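Local coordinates for protein bacteriocin (Pseudomonas syringae pv. tomato, PDB 4FZL) that kills bacteria by degrading the cell-wall precursor lipid II, probably as a calcium- or magnesium-dependent phosphatase of the colicin M family, at residues 129-132 against 133-137; 114-118 against 119-123. All coordinates share one frame; numbering follows the deposited sequence.

Contact 1: residues 129-132 against 133-137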
loop_
_atom_site.group_PDB
_atom_site.type_symbol
_atom_site.label_atom_id
_atom_site.label_comp_id
_atom_site.label_asym_id
_atom_site.label_seq_id
_atom_site.Cartn_x
_atom_site.Cartn_y
_atom_site.Cartn_z
ATOM N N PRO A 129 4.989 -14.390 -20.384
ATOM C CA PRO A 129 5.848 -14.983 -21.412
ATOM C C PRO A 129 7.346 -14.835 -21.223
ATOM O O PRO A 129 8.077 -15.809 -21.422
ATOM C CB PRO A 129 5.413 -14.245 -22.693
ATOM C CG PRO A 129 4.002 -13.915 -22.440
ATOM C CD PRO A 129 3.960 -13.526 -20.997
ATOM N N ASP A 130 7.840 -13.667 -20.844
ATOM C CA ASP A 130 9.300 -13.589 -20.700
ATOM C C ASP A 130 9.792 -14.615 -19.668
ATOM O O ASP A 130 10.867 -15.147 -19.850
ATOM C CB ASP A 130 9.829 -12.176 -20.376
ATOM C CG ASP A 130 9.690 -11.197 -21.552
ATOM O OD1 ASP A 130 9.328 -11.598 -22.699
ATOM O OD2 ASP A 130 9.953 -10.000 -21.328
ATOM N N VAL A 131 9.021 -14.920 -18.610
ATOM C CA VAL A 131 9.426 -15.941 -17.601
ATOM C C VAL A 131 9.266 -17.367 -18.131
ATOM O O VAL A 131 10.174 -18.206 -18.017
ATOM C CB VAL A 131 8.709 -15.747 -16.243
ATOM C CG1 VAL A 131 8.922 -16.930 -15.308
ATOM C CG2 VAL A 131 9.155 -14.432 -15.601
ATOM N N MET A 132 8.134 -17.628 -18.768
ATOM C CA MET A 132 7.913 -18.960 -19.354
ATOM C C MET A 132 8.964 -19.297 -20.431
ATOM O O MET A 132 9.380 -20.458 -20.527
ATOM C CB MET A 132 6.499 -19.107 -19.879
ATOM C CG MET A 132 5.520 -19.191 -18.734
ATOM S SD MET A 132 5.666 -20.697 -17.736
ATOM C CE MET A 132 5.012 -21.941 -18.875
ATOM N N ASN A 133 9.397 -18.295 -21.216
ATOM C CA ASN A 133 10.490 -18.433 -22.192
ATOM C C ASN A 133 11.785 -18.919 -21.517
ATOM O O ASN A 133 12.525 -19.722 -22.082
ATOM C CB ASN A 133 10.840 -17.086 -22.873
ATOM C CG ASN A 133 10.001 -16.793 -24.087
ATOM O OD1 ASN A 133 9.019 -17.508 -24.366
ATOM N ND2 ASN A 133 10.359 -15.717 -24.821
ATOM N N VAL A 134 12.077 -18.387 -20.324
ATOM C CA VAL A 134 13.330 -18.757 -19.619
ATOM C C VAL A 134 13.234 -20.148 -19.008
ATOM O O VAL A 134 14.195 -20.945 -19.086
ATOM C CB VAL A 134 13.693 -17.739 -18.539
ATOM C CG1 VAL A 134 14.944 -18.150 -17.750
ATOM C CG2 VAL A 134 13.913 -16.402 -19.202
ATOM N N ILE A 135 12.099 -20.391 -18.372
ATOM C CA ILE A 135 11.653 -21.758 -17.892
ATOM C C ILE A 135 11.913 -22.817 -18.941
ATOM O O ILE A 135 12.555 -23.868 -18.685
ATOM C CB ILE A 135 10.290 -21.847 -17.236
ATOM C CG1 ILE A 135 10.304 -20.973 -15.969
ATOM C CG2 ILE A 135 10.032 -23.249 -16.743
ATOM C CD1 ILE A 135 8.957 -20.863 -15.342
ATOM N N GLN A 136 11.433 -22.529 -20.134
ATOM C CA GLN A 136 11.474 -23.485 -21.231
ATOM C C GLN A 136 12.649 -23.235 -22.193
ATOM O O GLN A 136 12.597 -23.598 -23.355
ATOM C CB GLN A 136 10.115 -23.465 -21.921
ATOM C CG GLN A 136 9.005 -23.619 -20.886
ATOM C CD GLN A 136 7.608 -23.752 -21.461
ATOM O OE1 GLN A 136 6.816 -24.594 -20.998
ATOM N NE2 GLN A 136 7.283 -22.916 -22.459
ATOM N N SER A 137 13.731 -22.656 -21.673
ATOM C CA SER A 137 14.997 -22.586 -22.400
ATOM C C SER A 137 15.843 -23.860 -22.165
ATOM O O SER A 137 15.413 -24.784 -21.422
ATOM C CB SER A 137 15.767 -21.296 -22.039
ATOM O OG SER A 137 16.307 -21.327 -20.727
#
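Asn133 N bonds to Pro129 O at 2.8 Å and Ile135 N to Val131 O at 2.9 Å, both nearly straight, and Gln136 N closes the last turn on Met132 O. These are i to i+4 bonds of the short helix 129-135. The step between Asp130 and Val134 is looser, since Val134 N reaches Asp130 O only weakly at 3.5 Å. Gln136 is the first residue to leave helical angles.

On the buried side, Val131 and Ile135 lie one turn apart. Val131 CG1 touches Ile135 CD1 at 3.9 Å. The methyl is set there by chi1 of 169°, which puts CG1 beside the carbonyl carbon. Ile135 CD1 also lies 4.1 Å from Met132 SD. The Met132 chain bends at both chi2 and chi3, and its CE ends 3.8 Å from Gln136 OE1. This amide oxygen has a weak hydrogen bond from Trp184 NE1. At the C-terminal end, Val134 O takes two bonds from one residue, Ser137 N and Ser137 OG, the latter at 2.7 Å. Arg139 adds a further bond to the same oxygen and another to Ile135 O, so carbonyls at the end of the helix find partners just beyond it.

The helix packs on antiparallel strands of the mixed sheet. Val131, Val134 and Ile135 rest on strand 142-153 through Phe150, Leu146 and Val148. Val131 and Ile135 also reach Leu172 and Ile176 of strand 167-178, while Met132 and Ile135 meet Trp184 of strand 184-197.

Contact 2: residues 114-118 against 119-123. With EDO (1,2-ethanediol), chain H.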
loop_
_atom_site.group_PDB
_atom_site.type_symbol
_atom_site.label_atom_id
_atom_site.label_comp_id
_atom_site.label_asym_id
_atom_site.label_seq_id
_atom_site.Cartn_x
_atom_site.Cartn_y
_atom_site.Cartn_z
ATOM N N PHE A 114 6.229 -2.165 3.016
ATOM C CA PHE A 114 5.021 -2.773 2.518
ATOM C C PHE A 114 5.297 -4.273 2.441
ATOM O O PHE A 114 5.794 -4.740 1.470
ATOM C CB PHE A 114 4.605 -2.240 1.143
ATOM C CG PHE A 114 3.148 -2.464 0.782
ATOM C CD1 PHE A 114 2.311 -3.312 1.450
ATOM C CD2 PHE A 114 2.613 -1.830 -0.290
ATOM C CE1 PHE A 114 1.000 -3.467 1.102
ATOM C CE2 PHE A 114 1.319 -2.022 -0.700
ATOM C CZ PHE A 114 0.504 -2.860 0.012
ATOM N N PRO A 115 5.081 -4.996 3.545
ATOM C CA PRO A 115 5.454 -6.433 3.528
ATOM C C PRO A 115 4.871 -7.159 2.301
ATOM O O PRO A 115 3.679 -6.956 1.984
ATOM C CB PRO A 115 4.895 -6.962 4.847
ATOM C CG PRO A 115 4.899 -5.703 5.721
ATOM C CD PRO A 115 4.497 -4.577 4.834
ATOM N N ILE A 116 5.666 -8.008 1.660
ATOM C CA ILE A 116 5.167 -8.574 0.389
ATOM C C ILE A 116 3.817 -9.303 0.544
ATOM O O ILE A 116 2.998 -9.303 -0.373
ATOM C CB ILE A 116 6.304 -9.442 -0.271
ATOM C CG1 ILE A 116 6.044 -9.683 -1.754
ATOM C CG2 ILE A 116 6.480 -10.792 0.465
ATOM C CD1 ILE A 116 7.224 -10.251 -2.542
ATOM N N GLN A 117 3.667 -9.974 1.682
ATOM C CA GLN A 117 2.451 -10.698 1.911
ATOM C C GLN A 117 1.169 -9.813 2.076
ATOM O O GLN A 117 0.069 -10.263 1.914
ATOM C CB GLN A 117 2.657 -11.664 3.082
ATOM C CG GLN A 117 2.747 -10.970 4.407
ATOM C CD GLN A 117 4.162 -10.615 4.858
ATOM O OE1 GLN A 117 5.076 -10.516 4.052
ATOM N NE2 GLN A 117 4.335 -10.438 6.171
ATOM N N ASN A 118 1.382 -8.505 2.324
ATOM C CA ASN A 118 0.305 -7.550 2.433
ATOM C C ASN A 118 -0.142 -6.943 1.109
ATOM O O ASN A 118 -1.233 -6.348 1.064
ATOM C CB ASN A 118 0.630 -6.405 3.371
ATOM C CG ASN A 118 0.835 -6.837 4.826
ATOM O OD1 ASN A 118 0.731 -8.014 5.142
ATOM N ND2 ASN A 118 1.241 -5.876 5.690
ATOM N N VAL A 119 0.602 -7.172 0.046
ATOM C CA VAL A 119 0.310 -6.505 -1.202
ATOM C C VAL A 119 -0.915 -7.112 -1.893
ATOM O O VAL A 119 -1.686 -6.408 -2.524
ATOM C CB VAL A 119 1.547 -6.572 -2.101
ATOM C CG1 VAL A 119 1.233 -6.022 -3.525
ATOM C CG2 VAL A 119 2.720 -5.813 -1.430
ATOM N N GLY A 120 -1.088 -8.419 -1.743
ATOM C CA GLY A 120 -2.209 -9.114 -2.425
ATOM C C GLY A 120 -1.885 -9.746 -3.761
ATOM O O GLY A 120 -2.776 -9.895 -4.623
ATOM N N LEU A 121 -0.607 -9.988 -3.967
ATOM C CA LEU A 121 -0.155 -10.576 -5.206
ATOM C C LEU A 121 -0.814 -11.987 -5.338
ATOM O O LEU A 121 -0.840 -12.789 -4.372
ATOM C CB LEU A 121 1.367 -10.697 -5.226
ATOM C CG LEU A 121 2.086 -9.360 -5.290
ATOM C CD1 LEU A 121 3.541 -9.599 -5.090
ATOM C CD2 LEU A 121 1.747 -8.551 -6.524
ATOM N N ASN A 122 -1.107 -12.327 -6.566
ATOM C CA ASN A 122 -1.567 -13.665 -6.930
ATOM C C ASN A 122 -0.989 -13.982 -8.329
ATOM O O ASN A 122 -1.684 -14.021 -9.323
ATOM C CB ASN A 122 -3.093 -13.743 -6.781
ATOM C CG ASN A 122 -3.616 -15.136 -6.973
ATOM O OD1 ASN A 122 -2.926 -16.152 -6.719
ATOM N ND2 ASN A 122 -4.904 -15.212 -7.309
ATOM N N VAL A 123 0.332 -14.180 -8.360
ATOM C CA VAL A 123 1.039 -14.175 -9.620
ATOM C C VAL A 123 0.830 -15.529 -10.339
ATOM O O VAL A 123 1.109 -16.552 -9.798
ATOM C CB VAL A 123 2.528 -13.897 -9.428
ATOM C CG1 VAL A 123 3.349 -13.912 -10.747
ATOM C CG2 VAL A 123 2.722 -12.544 -8.700
HETATM C C1 EDO H . -1.931 -18.899 -10.640
HETATM O O1 EDO H . -3.151 -18.133 -10.624
HETATM C C2 EDO H . -1.311 -18.698 -9.272
HETATM O O2 EDO H . -2.463 -18.281 -8.482
HETATM O O HOH W 1 0.945 -10.486 -1.560
#
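A single short, weakly bonded helical turn, about 116-119, joins strand 112-113 to the loop leading toward helix 129-135. Phe114, just before the turn, meets Val119 at its end. Val119 CG2 stands over the centre of the Phe114 ring in a CH-pi contact. The methyl carbon is 3.8 Å from the ring centroid and only 7° off the ring normal. With chi1 at -160°, the Phe114 ring swings away from its own backbone N and under Val119.

Two backbone bonds shape the turn. Asn118 N bonds to Pro115 O at 2.8 Å, and Val119 N bonds to Ile116 O at 3.2 Å. In the second, the donor stands above the carbonyl plane. Water 1 donates to Ile116 O at 2.7 Å and accepts from Gly120 N at 2.9 Å, so it bridges the end of the turn. The positive phi of Gly120, 94°, takes the chain out of the helical turn. Beyond it, Leu121 CD1 comes back to Ile116 CG1 at 4.2 Å, the two side chains crossing at about a right angle.

Phe114 and Val119 both pack on Leu165 of helix 159-165, a calcium ligand; the ion itself is about 10 Å from the Phe114 side chain. Ser161 OG bonds to Val119 O, and Asn118 ND2 bonds to Leu90 O. The side chains thus meet through apolar contacts, while backbone and water bonds hold the turn. The water satisfies Gly120 N where the helix stops, and Val119 CG2 on the ring face ties the two ends of the turn together.

Overall arrangement
Contact 2 comes first along the chain and closes before contact 1 opens. Their centres lie 23 Å apart and their nearest atoms about 8 Å, so they do not touch. Helices 116-119 and 129-135 follow each other in the chain, and Leu121 and Val123 of the connecting loop already touch the sheet. Both contacts meet strands 142-153 and 184-197. Contact 2 lies about 9 Å from the chain centre, near the calcium site; contact 1 lies about 30 Å out. There the Ile135 side chain is about 10 Å from that of Asp177, a magnesium-binding residue with no magnesium bound here. Side chains from both contacts pack on the same mixed sheet, at two separate places.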